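Local coordinates for tryptophan synthase alpha chain (Campylobacter jejuni, PDB 3THA), which probably cleaves indoleglycerol phosphate by a retro-aldol reaction into indole and glyceraldehyde 3-phosphate, the alpha-subunit step of tryptophan biosynthesis, at residues N16-V21 against D43-G48; K88-F93 against G116-I121. One frame throughout, in Å; residues are numbered along the deposited sequence.

Interaction 1 (N16-V21 against D43-G48)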
loop_
_atom_site.group_PDB
_atom_site.type_symbol
_atom_site.label_atom_id
_atom_site.label_comp_id
_atom_site.label_asym_id
_atom_site.label_seq_id
_atom_site.Cartn_x
_atom_site.Cartn_y
_atom_site.Cartn_z
ATOM N N ASN B 16 -22.148 -4.946 -7.246
ATOM C CA ASN B 16 -21.437 -5.283 -6.040
ATOM C C ASN B 16 -20.041 -5.769 -6.378
ATOM O O ASN B 16 -19.882 -6.741 -7.114
ATOM C CB ASN B 16 -22.206 -6.304 -5.231
ATOM C CG ASN B 16 -23.606 -5.861 -4.950
ATOM O OD1 ASN B 16 -23.848 -4.695 -4.679
ATOM N ND2 ASN B 16 -24.548 -6.792 -5.013
ATOM N N VAL B 17 -19.035 -5.060 -5.873
ATOM C CA VAL B 17 -17.651 -5.356 -6.213
ATOM C C VAL B 17 -16.944 -5.648 -4.920
ATOM O O VAL B 17 -17.163 -4.967 -3.938
ATOM C CB VAL B 17 -16.929 -4.155 -6.898
ATOM C CG1 VAL B 17 -15.508 -4.564 -7.336
ATOM C CG2 VAL B 17 -17.733 -3.676 -8.086
ATOM N N ALA B 18 -16.090 -6.653 -4.918
ATOM C CA ALA B 18 -15.405 -7.002 -3.721
ATOM C C ALA B 18 -13.970 -7.345 -4.010
ATOM O O ALA B 18 -13.604 -7.794 -5.108
ATOM C CB ALA B 18 -16.120 -8.201 -3.021
ATOM N N TYR B 19 -13.160 -7.193 -2.992
ATOM C CA TYR B 19 -11.779 -7.551 -3.104
ATOM C C TYR B 19 -11.479 -8.617 -2.057
ATOM O O TYR B 19 -12.017 -8.564 -0.933
ATOM C CB TYR B 19 -10.951 -6.257 -2.905
ATOM C CG TYR B 19 -9.488 -6.455 -2.634
ATOM C CD1 TYR B 19 -8.562 -6.317 -3.651
ATOM C CD2 TYR B 19 -9.024 -6.714 -1.343
ATOM C CE1 TYR B 19 -7.207 -6.510 -3.428
ATOM C CE2 TYR B 19 -7.667 -6.891 -1.102
ATOM C CZ TYR B 19 -6.761 -6.796 -2.158
ATOM O OH TYR B 19 -5.401 -6.962 -1.957
ATOM N N THR B 20 -10.630 -9.578 -2.418
ATOM C CA THR B 20 -10.083 -10.553 -1.470
ATOM C C THR B 20 -8.615 -10.789 -1.807
ATOM O O THR B 20 -8.160 -10.548 -2.934
ATOM C CB THR B 20 -10.829 -11.964 -1.481
ATOM O OG1 THR B 20 -10.368 -12.792 -0.394
ATOM C CG2 THR B 20 -10.579 -12.739 -2.771
ATOM N N VAL B 21 -7.890 -11.284 -0.819
ATOM C CA VAL B 21 -6.514 -11.682 -1.008
ATOM C C VAL B 21 -6.489 -13.206 -1.218
ATOM O O VAL B 21 -6.857 -13.967 -0.338
ATOM C CB VAL B 21 -5.649 -11.314 0.229
ATOM C CG1 VAL B 21 -4.152 -11.423 -0.124
ATOM C CG2 VAL B 21 -5.957 -9.909 0.702
ATOM N N ASP B 43 -20.868 -9.298 -8.024
ATOM C CA ASP B 43 -20.948 -9.285 -9.478
ATOM C C ASP B 43 -19.548 -9.291 -10.092
ATOM O O ASP B 43 -19.327 -9.909 -11.142
ATOM C CB ASP B 43 -21.700 -8.046 -9.955
ATOM C CG ASP B 43 -23.126 -7.992 -9.444
ATOM O OD1 ASP B 43 -23.811 -9.044 -9.453
ATOM O OD2 ASP B 43 -23.579 -6.892 -9.055
ATOM N N ILE B 44 -18.613 -8.592 -9.445
ATOM C CA ILE B 44 -17.253 -8.487 -9.929
ATOM C C ILE B 44 -16.334 -8.691 -8.750
ATOM O O ILE B 44 -16.442 -7.970 -7.778
ATOM C CB ILE B 44 -17.002 -7.082 -10.495
ATOM C CG1 ILE B 44 -18.050 -6.783 -11.533
ATOM C CG2 ILE B 44 -15.547 -6.917 -11.033
ATOM C CD1 ILE B 44 -18.254 -5.346 -11.768
ATOM N N LEU B 45 -15.415 -9.646 -8.852
ATOM C CA LEU B 45 -14.436 -9.843 -7.815
ATOM C C LEU B 45 -13.072 -9.336 -8.191
ATOM O O LEU B 45 -12.561 -9.663 -9.300
ATOM C CB LEU B 45 -14.324 -11.321 -7.485
ATOM C CG LEU B 45 -13.447 -11.640 -6.287
ATOM C CD1 LEU B 45 -14.130 -11.122 -5.023
ATOM C CD2 LEU B 45 -13.178 -13.173 -6.215
ATOM N N GLU B 46 -12.451 -8.587 -7.278
ATOM C CA GLU B 46 -11.052 -8.199 -7.455
ATOM C C GLU B 46 -10.127 -9.154 -6.700
ATOM O O GLU B 46 -10.343 -9.460 -5.540
ATOM C CB GLU B 46 -10.817 -6.757 -6.992
ATOM C CG GLU B 46 -11.795 -5.735 -7.613
ATOM C CD GLU B 46 -11.659 -4.325 -7.025
ATOM O OE1 GLU B 46 -11.026 -4.189 -5.970
ATOM O OE2 GLU B 46 -12.221 -3.362 -7.600
ATOM N N LEU B 47 -9.083 -9.611 -7.363
ATOM C CA LEU B 47 -8.269 -10.653 -6.801
ATOM C C LEU B 47 -6.906 -10.058 -6.480
ATOM O O LEU B 47 -6.100 -9.825 -7.392
ATOM C CB LEU B 47 -8.113 -11.806 -7.801
ATOM C CG LEU B 47 -9.323 -12.504 -8.433
ATOM C CD1 LEU B 47 -8.837 -13.573 -9.409
ATOM C CD2 LEU B 47 -10.139 -13.137 -7.362
ATOM N N GLY B 48 -6.670 -9.789 -5.193
ATOM C CA GLY B 48 -5.382 -9.328 -4.761
ATOM C C GLY B 48 -4.427 -10.491 -4.741
ATOM O O GLY B 48 -4.733 -11.542 -4.152
#

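Interaction 2 (K88-F93 against G116-I121)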
loop_
_atom_site.group_PDB
_atom_site.type_symbol
_atom_site.label_atom_id
_atom_site.label_comp_id
_atom_site.label_asym_id
_atom_site.label_seq_id
_atom_site.Cartn_x
_atom_site.Cartn_y
_atom_site.Cartn_z
ATOM N N LYS B 88 -19.269 -17.447 -13.426
ATOM C CA LYS B 88 -19.789 -16.540 -14.455
ATOM C C LYS B 88 -19.451 -15.085 -14.155
ATOM O O LYS B 88 -19.586 -14.220 -15.010
ATOM C CB LYS B 88 -21.287 -16.693 -14.592
ATOM C CG LYS B 88 -21.679 -17.946 -15.337
ATOM C CD LYS B 88 -21.252 -17.897 -16.819
ATOM C CE LYS B 88 -21.226 -19.302 -17.453
ATOM N NZ LYS B 88 -22.461 -20.120 -17.213
ATOM N N LYS B 89 -19.023 -14.817 -12.934
ATOM C CA LYS B 89 -18.745 -13.444 -12.514
ATOM C C LYS B 89 -17.430 -12.910 -13.080
ATOM O O LYS B 89 -16.573 -13.679 -13.514
ATOM C CB LYS B 89 -18.748 -13.355 -10.995
ATOM C CG LYS B 89 -19.995 -13.968 -10.362
ATOM C CD LYS B 89 -21.151 -13.048 -10.523
ATOM C CE LYS B 89 -22.423 -13.728 -10.101
ATOM N NZ LYS B 89 -22.308 -14.171 -8.699
ATOM N N ALA B 90 -17.286 -11.589 -13.096
ATOM C CA ALA B 90 -16.078 -10.953 -13.611
ATOM C C ALA B 90 -14.925 -11.061 -12.625
ATOM O O ALA B 90 -15.078 -10.717 -11.433
ATOM C CB ALA B 90 -16.336 -9.487 -13.967
ATOM N N LEU B 91 -13.772 -11.490 -13.143
ATOM C CA LEU B 91 -12.536 -11.567 -12.391
ATOM C C LEU B 91 -11.543 -10.460 -12.808
ATOM O O LEU B 91 -11.227 -10.291 -13.989
ATOM C CB LEU B 91 -11.932 -12.957 -12.553
ATOM C CG LEU B 91 -12.847 -14.104 -12.085
ATOM C CD1 LEU B 91 -12.217 -15.459 -12.341
ATOM C CD2 LEU B 91 -13.241 -13.946 -10.581
ATOM N N VAL B 92 -11.088 -9.697 -11.820
ATOM C CA VAL B 92 -10.215 -8.560 -12.029
ATOM C C VAL B 92 -8.989 -8.686 -11.095
ATOM O O VAL B 92 -9.140 -8.804 -9.877
ATOM C CB VAL B 92 -10.970 -7.227 -11.730
ATOM C CG1 VAL B 92 -10.006 -6.046 -11.640
ATOM C CG2 VAL B 92 -11.978 -6.952 -12.833
ATOM N N PHE B 93 -7.784 -8.692 -11.666
ATOM C CA PHE B 93 -6.593 -8.614 -10.853
ATOM C C PHE B 93 -6.426 -7.240 -10.251
ATOM O O PHE B 93 -6.657 -6.224 -10.896
ATOM C CB PHE B 93 -5.350 -8.950 -11.647
ATOM C CG PHE B 93 -5.048 -10.401 -11.704
ATOM C CD1 PHE B 93 -5.204 -11.206 -10.580
ATOM C CD2 PHE B 93 -4.589 -10.967 -12.873
ATOM C CE1 PHE B 93 -4.920 -12.561 -10.625
ATOM C CE2 PHE B 93 -4.314 -12.344 -12.945
ATOM C CZ PHE B 93 -4.469 -13.128 -11.822
ATOM N N GLY B 116 -9.631 -15.977 -18.117
ATOM C CA GLY B 116 -10.872 -15.228 -17.864
ATOM C C GLY B 116 -10.798 -13.939 -17.034
ATOM O O GLY B 116 -11.841 -13.351 -16.656
ATOM N N ILE B 117 -9.592 -13.501 -16.709
ATOM C CA ILE B 117 -9.411 -12.183 -16.122
ATOM C C ILE B 117 -9.710 -11.126 -17.202
ATOM O O ILE B 117 -9.224 -11.222 -18.345
ATOM C CB ILE B 117 -7.981 -12.002 -15.590
ATOM C CG1 ILE B 117 -7.613 -13.150 -14.617
ATOM C CG2 ILE B 117 -7.776 -10.559 -15.049
ATOM C CD1 ILE B 117 -8.100 -13.027 -13.145
ATOM N N CYS B 118 -10.502 -10.119 -16.836
ATOM C CA CYS B 118 -11.006 -9.153 -17.811
ATOM C C CYS B 118 -10.439 -7.763 -17.580
ATOM O O CYS B 118 -10.646 -6.887 -18.415
ATOM C CB CYS B 118 -12.544 -9.108 -17.760
ATOM S SG CYS B 118 -13.153 -8.275 -16.273
ATOM N N ALA B 119 -9.749 -7.544 -16.447
ATOM C CA ALA B 119 -9.180 -6.220 -16.119
ATOM C C ALA B 119 -8.110 -6.259 -15.039
ATOM O O ALA B 119 -8.129 -7.136 -14.170
ATOM C CB ALA B 119 -10.268 -5.283 -15.690
ATOM N N LEU B 120 -7.221 -5.265 -15.044
ATOM C CA LEU B 120 -6.201 -5.139 -14.025
ATOM C C LEU B 120 -6.343 -3.797 -13.389
ATOM O O LEU B 120 -6.561 -2.817 -14.081
ATOM C CB LEU B 120 -4.814 -5.172 -14.647
ATOM C CG LEU B 120 -4.479 -6.220 -15.712
ATOM C CD1 LEU B 120 -3.114 -5.904 -16.312
ATOM C CD2 LEU B 120 -4.448 -7.614 -15.104
ATOM N N ILE B 121 -6.200 -3.746 -12.072
ATOM C CA ILE B 121 -6.025 -2.522 -11.353
ATOM C C ILE B 121 -4.608 -2.584 -10.755
ATOM O O ILE B 121 -4.288 -3.519 -10.014
ATOM C CB ILE B 121 -7.000 -2.460 -10.184
ATOM C CG1 ILE B 121 -8.430 -2.731 -10.653
ATOM C CG2 ILE B 121 -6.880 -1.126 -9.411
ATOM C CD1 ILE B 121 -9.426 -2.834 -9.521
#

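Interaction 1 (N16-V21 against D43-G48)
V17, Y19 and E46 meet on the inner wall of a TIM barrel, where strand 16-21 runs parallel to strand 44-48, its neighbour through a right-handed beta-alpha-beta crossover by way of helix 27-35. The segment axes approach to 4.6 Å. E46, predicted to be a proton acceptor of the active site, rises from its strand into the barrel interior, alongside V17 and Y19. Its CB sits beside Y19 CD1 and the carbonyl oxygen of A18. With chi1 at -52°, CG swings anti to its own carbonyl carbon and continues past A18 O toward V17 CG1, and the extended chain carries the carboxylate away from the backbone. There OE2 lies 3.5 Å from V17 CG1, while OE1 comes 3.7 Å from Y19 CB. The carboxylate and ring planes are 83° apart, close to perpendicular. Further along, the ring passes obliquely by G48, with Y19 CE1 3.6 Å from G48 CA. On the other face L45 CD1 packs against A18 CB, and A18 also touches I230 of helix 228-233. Backbone bonds alternate between the strands, the shortest from E46 N to A18 O at 2.6 Å. At the entry, N16 O accepts from both D43 N and I44 N, and N16 ND2 and OD1 turn to P41 O and R218. D43 returns the bond: its OD2 takes N16 N at 3.0 Å on the anti side, with the donor 35° out of the carboxylate plane.

Interaction 2 (K88-F93 against G116-I121)
F93 and I117 carry much of the buried surface, with L91 close behind. I117 CD1 sits over the centre of the F93 ring, 3.8 Å from the centroid and 11° off the normal, a CH-pi contact; the two side chains cross at about a right angle. I117 has its CG1 anti to the carbonyl carbon (chi1 -54°), and a second bend at chi2 -82° folds CD1 over the phenyl face. L120 CD2 comes in at the ring edge, near its plane, and also touches F93 CB at 3.8 Å. I117 CD1 further meets L91 CB at 3.9 Å, so one methyl spans both residues, and L82 of helix 75-83 packs on all three. V92 points to the other face, where its CG2 rests 3.7 Å from A119 CB and its CG1 reaches I121 CG1. Between the backbones, C118 N bonds L91 O at 2.9 Å and I121 N bonds F93 O at 2.8 Å; the F93 N to A119 O link between them is bent and weak. G116, with positive phi, closes the preceding helix 105-114 in a Schellman motif. Parallel neighbours in an eight-stranded closed sheet, packed outside on a helix, form the wall of a TIM barrel.

Interactions 1 and 2 are consecutive parts of one barrel wall: strands 44-48 and 90-94 are neighbours, so the four segments form a continuous parallel run in the order 16-21, 43-48, 88-93, 116-121. The seam between them is bonded backbone to backbone, with L45 N probably donating to A90 O at 2.8 Å and L47 N to V92 O at 2.6 Å. Their centres lie 9 Å apart. Inside the barrel they meet at E46, the predicted proton acceptor: its OE2 lies 3.4 Å from I121 CD1. Interaction 1 thus supplies the acid, and interaction 2 an aliphatic neighbour from two strands away.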